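Long-range contact in ethylbenzene dehydrogenase beta-subunit (PDB 2IVF), which is the iron-sulfur subunit of a heterotrimeric enzyme, a ferredoxin-like protein whose chain of clusters probably carries electrons between the subunits: residues B[45-55]-B[200-211]. Numbering follows the deposited sequence.
With SF4 (iron/sulfur cluster), chain U.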
loop_
_atom_site.group_PDB
_atom_site.type_symbol
_atom_site.label_atom_id
_atom_site.label_comp_id
_atom_site.label_asym_id
_atom_site.label_seq_id
_atom_site.Cartn_x
_atom_site.Cartn_y
_atom_site.Cartn_z
ATOM N N ARG B 45 -14.183 18.050 1.022
ATOM C CA ARG B 45 -15.252 18.951 1.404
ATOM C C ARG B 45 -16.579 18.203 1.488
ATOM O O ARG B 45 -16.782 17.249 0.742
ATOM C CB ARG B 45 -15.377 20.046 0.338
ATOM C CG ARG B 45 -14.153 20.925 0.221
ATOM C CD ARG B 45 -14.273 21.910 -0.911
ATOM N NE ARG B 45 -13.952 21.277 -2.170
ATOM C CZ ARG B 45 -14.818 21.076 -3.159
ATOM N NH1 ARG B 45 -16.077 21.491 -3.066
ATOM N NH2 ARG B 45 -14.402 20.472 -4.254
ATOM N N PRO B 46 -17.476 18.596 2.408
ATOM C CA PRO B 46 -18.808 17.957 2.466
ATOM C C PRO B 46 -19.484 17.935 1.096
ATOM O O PRO B 46 -19.506 18.946 0.389
ATOM C CB PRO B 46 -19.585 18.837 3.457
ATOM C CG PRO B 46 -18.543 19.488 4.293
ATOM C CD PRO B 46 -17.309 19.614 3.462
ATOM N N GLY B 47 -19.987 16.779 0.711
ATOM C CA GLY B 47 -20.608 16.617 -0.577
ATOM C C GLY B 47 -19.677 16.216 -1.713
ATOM O O GLY B 47 -20.157 15.968 -2.793
ATOM N N THR B 48 -18.357 16.128 -1.473
ATOM C CA THR B 48 -17.365 15.701 -2.505
ATOM C C THR B 48 -16.676 14.366 -2.153
ATOM O O THR B 48 -15.863 13.853 -2.913
ATOM C CB THR B 48 -16.261 16.745 -2.657
ATOM O OG1 THR B 48 -15.471 16.781 -1.450
ATOM C CG2 THR B 48 -16.860 18.184 -2.978
ATOM N N GLU B 49 -17.014 13.816 -0.990
ATOM C CA GLU B 49 -16.269 12.694 -0.433
ATOM C C GLU B 49 -16.304 11.463 -1.302
ATOM O O GLU B 49 -15.339 10.720 -1.349
ATOM C CB GLU B 49 -16.828 12.342 0.954
ATOM C CG GLU B 49 -16.718 13.445 1.963
ATOM C CD GLU B 49 -18.030 14.145 2.244
ATOM O OE1 GLU B 49 -18.869 14.289 1.313
ATOM O OE2 GLU B 49 -18.204 14.545 3.414
ATOM N N HIS B 50 -17.419 11.240 -1.989
ATOM C CA HIS B 50 -17.523 10.167 -2.953
ATOM C C HIS B 50 -16.770 10.408 -4.262
ATOM O O HIS B 50 -16.665 9.504 -5.049
ATOM C CB HIS B 50 -18.975 9.928 -3.327
ATOM C CG HIS B 50 -19.636 11.094 -4.010
ATOM N ND1 HIS B 50 -19.989 12.242 -3.339
ATOM C CD2 HIS B 50 -19.951 11.306 -5.315
ATOM C CE1 HIS B 50 -20.544 13.095 -4.194
ATOM N NE2 HIS B 50 -20.555 12.542 -5.393
ATOM N N MET B 51 -16.356 11.647 -4.529
ATOM C CA MET B 51 -15.796 11.973 -5.819
ATOM C C MET B 51 -14.348 11.587 -5.874
ATOM O O MET B 51 -13.543 12.026 -5.030
ATOM C CB MET B 51 -15.895 13.459 -6.069
ATOM C CG MET B 51 -17.286 14.039 -5.950
ATOM S SD MET B 51 -17.216 15.828 -6.223
ATOM C CE MET B 51 -18.955 16.297 -6.066
ATOM N N ARG B 52 -14.011 10.778 -6.875
ATOM C CA ARG B 52 -12.626 10.445 -7.202
ATOM C C ARG B 52 -12.351 10.993 -8.565
ATOM O O ARG B 52 -12.405 10.285 -9.576
ATOM C CB ARG B 52 -12.389 8.921 -7.137
ATOM C CG ARG B 52 -12.280 8.397 -5.731
ATOM C CD ARG B 52 -13.658 8.041 -5.179
ATOM N NE ARG B 52 -13.566 7.483 -3.827
ATOM C CZ ARG B 52 -14.606 7.025 -3.160
ATOM N NH1 ARG B 52 -15.810 7.098 -3.688
ATOM N NH2 ARG B 52 -14.463 6.503 -1.954
ATOM N N TRP B 53 -12.090 12.291 -8.591
ATOM C CA TRP B 53 -11.848 12.997 -9.849
ATOM C C TRP B 53 -10.689 12.324 -10.549
ATOM O O TRP B 53 -10.747 12.118 -11.738
ATOM C CB TRP B 53 -11.533 14.453 -9.638
ATOM C CG TRP B 53 -12.599 15.292 -9.040
ATOM C CD1 TRP B 53 -13.934 15.000 -8.898
ATOM C CD2 TRP B 53 -12.437 16.642 -8.589
ATOM N NE1 TRP B 53 -14.584 16.066 -8.378
ATOM C CE2 TRP B 53 -13.702 17.096 -8.186
ATOM C CE3 TRP B 53 -11.339 17.512 -8.506
ATOM C CZ2 TRP B 53 -13.898 18.355 -7.651
ATOM C CZ3 TRP B 53 -11.530 18.760 -8.023
ATOM C CH2 TRP B 53 -12.808 19.189 -7.602
ATOM N N ASN B 54 -9.650 11.950 -9.801
ATOM C CA ASN B 54 -8.669 11.033 -10.292
ATOM C C ASN B 54 -9.057 9.697 -9.729
ATOM O O ASN B 54 -9.206 9.538 -8.502
ATOM C CB ASN B 54 -7.246 11.358 -9.835
ATOM C CG ASN B 54 -6.263 10.336 -10.346
ATOM O OD1 ASN B 54 -5.548 10.593 -11.293
ATOM N ND2 ASN B 54 -6.266 9.125 -9.743
ATOM N N ASN B 55 -9.305 8.760 -10.634
ATOM C CA ASN B 55 -9.702 7.435 -10.218
ATOM C C ASN B 55 -8.817 6.376 -10.853
ATOM O O ASN B 55 -8.338 6.539 -11.974
ATOM C CB ASN B 55 -11.177 7.162 -10.526
ATOM C CG ASN B 55 -11.551 7.498 -11.913
ATOM O OD1 ASN B 55 -11.948 8.655 -12.200
ATOM N ND2 ASN B 55 -11.501 6.529 -12.778
ATOM N N TYR B 200 -19.569 14.898 -11.330
ATOM C CA TYR B 200 -20.077 14.282 -10.119
ATOM C C TYR B 200 -20.955 15.258 -9.335
ATOM O O TYR B 200 -20.543 16.367 -9.034
ATOM C CB TYR B 200 -18.928 13.844 -9.190
ATOM C CG TYR B 200 -17.897 12.986 -9.868
ATOM C CD1 TYR B 200 -18.031 11.611 -9.883
ATOM C CD2 TYR B 200 -16.855 13.559 -10.582
ATOM C CE1 TYR B 200 -17.112 10.809 -10.588
ATOM C CE2 TYR B 200 -15.937 12.772 -11.279
ATOM C CZ TYR B 200 -16.057 11.410 -11.273
ATOM O OH TYR B 200 -15.150 10.619 -11.954
ATOM N N PHE B 201 -22.137 14.813 -8.961
ATOM C CA PHE B 201 -23.033 15.636 -8.199
ATOM C C PHE B 201 -22.529 15.787 -6.778
ATOM O O PHE B 201 -22.098 14.818 -6.165
ATOM C CB PHE B 201 -24.419 15.029 -8.170
ATOM C CG PHE B 201 -25.459 15.919 -7.580
ATOM C CD1 PHE B 201 -25.630 17.229 -8.032
ATOM C CD2 PHE B 201 -26.304 15.441 -6.604
ATOM C CE1 PHE B 201 -26.590 18.028 -7.486
ATOM C CE2 PHE B 201 -27.290 16.223 -6.081
ATOM C CZ PHE B 201 -27.438 17.532 -6.519
ATOM N N ASN B 202 -22.606 17.016 -6.278
ATOM C CA ASN B 202 -22.334 17.345 -4.866
ATOM C C ASN B 202 -23.708 17.612 -4.240
ATOM O O ASN B 202 -24.337 18.634 -4.495
ATOM C CB ASN B 202 -21.417 18.555 -4.789
ATOM C CG ASN B 202 -21.131 19.003 -3.383
ATOM O OD1 ASN B 202 -21.954 18.847 -2.493
ATOM N ND2 ASN B 202 -19.943 19.571 -3.174
ATOM N N PRO B 203 -24.212 16.653 -3.471
ATOM C CA PRO B 203 -25.534 16.760 -2.893
ATOM C C PRO B 203 -25.643 17.753 -1.767
ATOM O O PRO B 203 -26.741 18.025 -1.332
ATOM C CB PRO B 203 -25.815 15.345 -2.392
ATOM C CG PRO B 203 -24.537 14.746 -2.183
ATOM C CD PRO B 203 -23.558 15.391 -3.116
ATOM N N VAL B 204 -24.512 18.259 -1.272
ATOM C CA VAL B 204 -24.498 19.324 -0.281
ATOM C C VAL B 204 -24.683 20.703 -0.933
ATOM O O VAL B 204 -25.607 21.452 -0.587
ATOM C CB VAL B 204 -23.216 19.222 0.558
ATOM C CG1 VAL B 204 -23.142 20.305 1.588
ATOM C CG2 VAL B 204 -23.215 17.829 1.278
ATOM N N SER B 205 -23.818 21.048 -1.873
ATOM C CA SER B 205 -24.006 22.277 -2.648
ATOM C C SER B 205 -25.156 22.167 -3.643
ATOM O O SER B 205 -25.693 23.178 -4.066
ATOM C CB SER B 205 -22.728 22.614 -3.412
ATOM O OG SER B 205 -22.348 21.539 -4.270
ATOM N N GLN B 206 -25.492 20.953 -4.037
ATOM C CA GLN B 206 -26.445 20.707 -5.106
ATOM C C GLN B 206 -25.972 21.312 -6.410
ATOM O O GLN B 206 -26.739 21.832 -7.207
ATOM C CB GLN B 206 -27.830 21.164 -4.702
ATOM C CG GLN B 206 -28.405 20.279 -3.597
ATOM C CD GLN B 206 -29.749 20.749 -3.143
ATOM O OE1 GLN B 206 -30.757 20.482 -3.793
ATOM N NE2 GLN B 206 -29.779 21.482 -2.020
ATOM N N THR B 207 -24.667 21.234 -6.606
ATOM C CA THR B 207 -24.047 21.546 -7.884
ATOM C C THR B 207 -23.275 20.290 -8.221
ATOM O O THR B 207 -23.177 19.373 -7.392
ATOM C CB THR B 207 -23.031 22.719 -7.769
ATOM O OG1 THR B 207 -21.977 22.320 -6.873
ATOM C CG2 THR B 207 -23.704 24.035 -7.304
ATOM N N SER B 208 -22.809 20.238 -9.455
ATOM C CA SER B 208 -21.897 19.215 -9.883
ATOM C C SER B 208 -20.467 19.764 -9.970
ATOM O O SER B 208 -20.224 20.946 -10.225
ATOM C CB SER B 208 -22.353 18.621 -11.215
ATOM O OG SER B 208 -23.599 17.938 -11.063
ATOM N N GLU B 209 -19.534 18.865 -9.697
ATOM C CA GLU B 209 -18.142 19.184 -9.682
ATOM C C GLU B 209 -17.374 18.152 -10.499
ATOM O O GLU B 209 -17.882 17.086 -10.831
ATOM C CB GLU B 209 -17.636 19.173 -8.265
ATOM C CG GLU B 209 -18.299 20.204 -7.375
ATOM C CD GLU B 209 -17.483 20.510 -6.171
ATOM O OE1 GLU B 209 -16.326 20.970 -6.323
ATOM O OE2 GLU B 209 -18.006 20.338 -5.062
ATOM N N LYS B 210 -16.120 18.478 -10.766
ATOM C CA LYS B 210 -15.297 17.680 -11.626
ATOM C C LYS B 210 -13.833 18.117 -11.488
ATOM O O LYS B 210 -13.510 19.168 -10.937
ATOM C CB LYS B 210 -15.759 17.911 -13.086
ATOM C CG LYS B 210 -15.486 19.299 -13.610
ATOM C CD LYS B 210 -15.889 19.472 -15.051
ATOM C CE LYS B 210 -15.019 18.753 -16.044
ATOM N NZ LYS B 210 -13.572 19.067 -15.844
ATOM N N CYS B 211 -12.967 17.325 -12.086
ATOM C CA CYS B 211 -11.572 17.687 -12.209
ATOM C C CYS B 211 -11.437 19.082 -12.767
ATOM O O CYS B 211 -12.027 19.408 -13.785
ATOM C CB CYS B 211 -10.877 16.662 -13.084
ATOM S SG CYS B 211 -9.242 17.020 -13.645
HETATM FE FE1 SF4 U . -7.887 16.789 -11.917
HETATM FE FE2 SF4 U . -7.655 16.043 -9.408
HETATM FE FE3 SF4 U . -5.732 15.392 -11.171
HETATM FE FE4 SF4 U . -5.924 17.954 -10.369
HETATM S S1 SF4 U . -5.361 16.157 -9.057
HETATM S S2 SF4 U . -5.745 17.254 -12.528
HETATM S S3 SF4 U . -8.225 18.173 -10.088
HETATM S S4 SF4 U . -7.956 14.655 -11.146
HETATM O O HOH W 1 -13.126 12.002 -13.124
#
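Arg45 meets Glu209 end-on in a salt bridge, Arg45 NH2 lying 2.9 Å from Glu209 OE1 and NH1 3.0 Å from OE2, with guanidinium and carboxylate planes 43° apart. Asn202 ND2 donates a second bond to Glu209 OE2, which lies in the Asn202 amide plane; Glu209 OE1 also bonds Tyr68 of the alpha-subunit, and Arg45 NH2 the Trp42 carbonyl. The carboxylate is thus fixed from several sides and probably stays ionised. His50 NE2 gives Phe201 O a weak, bent hydrogen bond at the ring edge. A water links Trp53 O to Tyr200 OH.

The Trp53 indole stacks one face over the Lys210-Cys211 peptide group, with Lys210 O 3.4 Å from Trp53 CZ2. Among the apolar contacts, Trp53 CD1 comes to 3.7 Å from Tyr200 CD2, and the extended Met51 chain (chi2 178°) runs past Tyr200, Met51 CG 3.6 Å from Tyr200 CB; its methyl ends beside the carbonyl oxygens of Tyr200 and Phe201. Side-chain-less Gly47 packs tightly, its CA 3.4 Å from Val204 CG2.

Cys211 SG ligates iron FE1 of one of the [4Fe-4S] clusters at 2.2 Å, and Trp53 CE3 borders its S3. The loop between helix 33-42 and strand 55-59 lies against the antiparallel hairpin 199-202/207-210 of the dicluster domain.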